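Local coordinates for protein putative hydrolase (Shewanella frigidimarina, PDB 3LHO) that probably acts as an iron-dependent dioxygenase of the 2-oxoadipate dioxygenase/decarboxylase family, though it was crystallised with nickel in its metal site, at residues A[43-48]-A[95-100]. Residues are numbered along the deposited sequence; the frame is centred on the assembly and turned at random.
Sequences ALRTFN and FISELL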
loop_
_atom_site.group_PDB
_atom_site.type_symbol
_atom_site.label_atom_id
_atom_site.label_comp_id
_atom_site.label_asym_id
_atom_site.label_seq_id
_atom_site.Cartn_x
_atom_site.Cartn_y
_atom_site.Cartn_z
ATOM N N ALA A 43 2.471 1.556 -0.830
ATOM C CA ALA A 43 2.381 0.125 -1.149
ATOM C C ALA A 43 1.236 -0.087 -2.114
ATOM O O ALA A 43 0.112 0.409 -1.850
ATOM C CB ALA A 43 2.141 -0.705 0.126
ATOM N N LEU A 44 1.497 -0.815 -3.198
ATOM C CA LEU A 44 0.486 -1.201 -4.181
ATOM C C LEU A 44 0.458 -2.712 -4.335
ATOM O O LEU A 44 1.457 -3.376 -4.032
ATOM C CB LEU A 44 0.786 -0.531 -5.533
ATOM C CG LEU A 44 0.958 0.971 -5.583
ATOM C CD1 LEU A 44 1.448 1.373 -7.014
ATOM C CD2 LEU A 44 -0.357 1.729 -5.264
ATOM N N ARG A 45 -0.669 -3.249 -4.805
ATOM C CA ARG A 45 -0.879 -4.702 -4.878
ATOM C C ARG A 45 -1.423 -5.077 -6.238
ATOM O O ARG A 45 -2.129 -4.306 -6.835
ATOM C CB ARG A 45 -1.947 -5.088 -3.881
ATOM C CG ARG A 45 -1.528 -4.857 -2.434
ATOM C CD ARG A 45 -2.618 -5.293 -1.520
ATOM N NE ARG A 45 -2.120 -5.422 -0.159
ATOM C CZ ARG A 45 -2.794 -5.920 0.873
ATOM N NH1 ARG A 45 -4.037 -6.341 0.732
ATOM N NH2 ARG A 45 -2.202 -6.001 2.065
ATOM N N THR A 46 -1.163 -6.290 -6.698
ATOM C CA THR A 46 -1.786 -6.769 -7.945
ATOM C C THR A 46 -1.641 -8.282 -7.989
ATOM O O THR A 46 -1.261 -8.893 -6.960
ATOM C CB THR A 46 -1.181 -6.109 -9.195
ATOM O OG1 THR A 46 -2.007 -6.398 -10.347
ATOM C CG2 THR A 46 0.244 -6.572 -9.434
ATOM N N PHE A 47 -2.019 -8.887 -9.115
ATOM C CA PHE A 47 -1.808 -10.333 -9.356
ATOM C C PHE A 47 -0.773 -10.564 -10.432
ATOM O O PHE A 47 -0.564 -9.703 -11.277
ATOM C CB PHE A 47 -3.118 -10.973 -9.820
ATOM C CG PHE A 47 -4.265 -10.774 -8.876
ATOM C CD1 PHE A 47 -4.357 -11.486 -7.724
ATOM C CD2 PHE A 47 -5.268 -9.868 -9.166
ATOM C CE1 PHE A 47 -5.421 -11.319 -6.856
ATOM C CE2 PHE A 47 -6.321 -9.695 -8.307
ATOM C CZ PHE A 47 -6.389 -10.416 -7.142
ATOM N N ASN A 48 -0.144 -11.747 -10.453
ATOM C CA ASN A 48 0.832 -12.067 -11.499
ATOM C C ASN A 48 0.177 -12.492 -12.855
ATOM O O ASN A 48 0.532 -13.500 -13.487
ATOM C CB ASN A 48 1.804 -13.130 -10.974
ATOM C CG ASN A 48 1.136 -14.469 -10.843
ATOM O OD1 ASN A 48 -0.106 -14.556 -10.737
ATOM N ND2 ASN A 48 1.919 -15.515 -10.930
ATOM N N PHE A 95 6.693 0.428 -3.035
ATOM C CA PHE A 95 6.689 -0.986 -2.799
ATOM C C PHE A 95 5.510 -1.581 -3.586
ATOM O O PHE A 95 4.345 -1.152 -3.389
ATOM C CB PHE A 95 6.491 -1.232 -1.320
ATOM C CG PHE A 95 6.610 -2.669 -0.932
ATOM C CD1 PHE A 95 7.855 -3.266 -0.749
ATOM C CD2 PHE A 95 5.439 -3.435 -0.755
ATOM C CE1 PHE A 95 7.960 -4.638 -0.388
ATOM C CE2 PHE A 95 5.507 -4.772 -0.398
ATOM C CZ PHE A 95 6.788 -5.392 -0.208
ATOM N N ILE A 96 5.818 -2.529 -4.475
ATOM C CA ILE A 96 4.792 -3.152 -5.338
ATOM C C ILE A 96 4.892 -4.653 -5.195
ATOM O O ILE A 96 5.954 -5.266 -5.383
ATOM C CB ILE A 96 4.841 -2.713 -6.822
ATOM C CG1 ILE A 96 4.958 -1.202 -7.001
ATOM C CG2 ILE A 96 3.601 -3.298 -7.583
ATOM C CD1 ILE A 96 5.106 -0.766 -8.523
ATOM N N SER A 97 3.786 -5.273 -4.769
ATOM C CA SER A 97 3.772 -6.732 -4.653
ATOM C C SER A 97 2.737 -7.329 -5.619
ATOM O O SER A 97 1.888 -6.604 -6.171
ATOM C CB SER A 97 3.497 -7.148 -3.214
ATOM O OG SER A 97 2.183 -6.802 -2.788
ATOM N N GLU A 98 2.871 -8.617 -5.906
ATOM C CA GLU A 98 1.880 -9.327 -6.711
ATOM C C GLU A 98 1.656 -10.709 -6.128
ATOM O O GLU A 98 2.597 -11.374 -5.785
ATOM C CB GLU A 98 2.272 -9.462 -8.192
ATOM C CG GLU A 98 3.449 -10.298 -8.485
ATOM C CD GLU A 98 3.797 -10.344 -9.972
ATOM O OE1 GLU A 98 3.226 -9.611 -10.840
ATOM O OE2 GLU A 98 4.702 -11.089 -10.265
ATOM N N LEU A 99 0.397 -11.107 -6.068
ATOM C CA LEU A 99 0.041 -12.429 -5.590
ATOM C C LEU A 99 0.328 -13.468 -6.668
ATOM O O LEU A 99 0.037 -13.279 -7.840
ATOM C CB LEU A 99 -1.459 -12.451 -5.219
ATOM C CG LEU A 99 -2.006 -13.689 -4.468
ATOM C CD1 LEU A 99 -1.557 -13.710 -3.021
ATOM C CD2 LEU A 99 -3.539 -13.671 -4.540
ATOM N N LEU A 100 0.883 -14.606 -6.262
ATOM C CA LEU A 100 1.147 -15.673 -7.208
ATOM C C LEU A 100 -0.108 -16.546 -7.319
ATOM O O LEU A 100 -0.362 -17.413 -6.488
ATOM C CB LEU A 100 2.362 -16.464 -6.723
ATOM C CG LEU A 100 3.633 -15.627 -6.492
ATOM C CD1 LEU A 100 4.705 -16.521 -5.904
ATOM C CD2 LEU A 100 4.133 -15.039 -7.827
HETATM O O HOH W 1 2.242 -4.382 -1.440
#
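Asn48 lies against Glu98, Leu99 and Leu100, its backbone N donating to Leu99 O (3.0 Å). CG, held between the backbone N and carbonyl carbon (chi1 71°), carries the amide across Leu100, Asn48 ND2 lying 3.8 Å from Leu100 CD2. OD1 accepts from Val101 N, and ND2 bonds to Glu102 OE1. The Glu98 carboxylate lies against Asn48 CB, with CD 3.6 Å away, and its OE1 accepts a bond from Leu54 N at the start of helix 54-62. With an alanine in place of Glu98, the backbone N-H of Leu54 would probably lose its acceptor and a gap open beside Asn48 CB. Thr46 CG2 packs alongside Glu98 CB on the same face, where Leu44 CD1 also meets Ile96 CG1 (4.4 Å); on the other, Leu99 CD2 reaches the edge of the Phe47 ring at CE1 (3.8 Å). Leu44 exchanges bonds with Phe95 O and Ser97 N, and a water joins Leu44 O (2.9 Å) to Ser97 OG, which also bonds to Tyr152 OH; Leu99 N closes well on Thr46 O (2.9 Å). First and last strands of a beta-alpha-beta-beta-beta module, consistent with the glyoxalase (VOC) clan, pair here in parallel; strand 39-47 also supplies the nickel ligand His41.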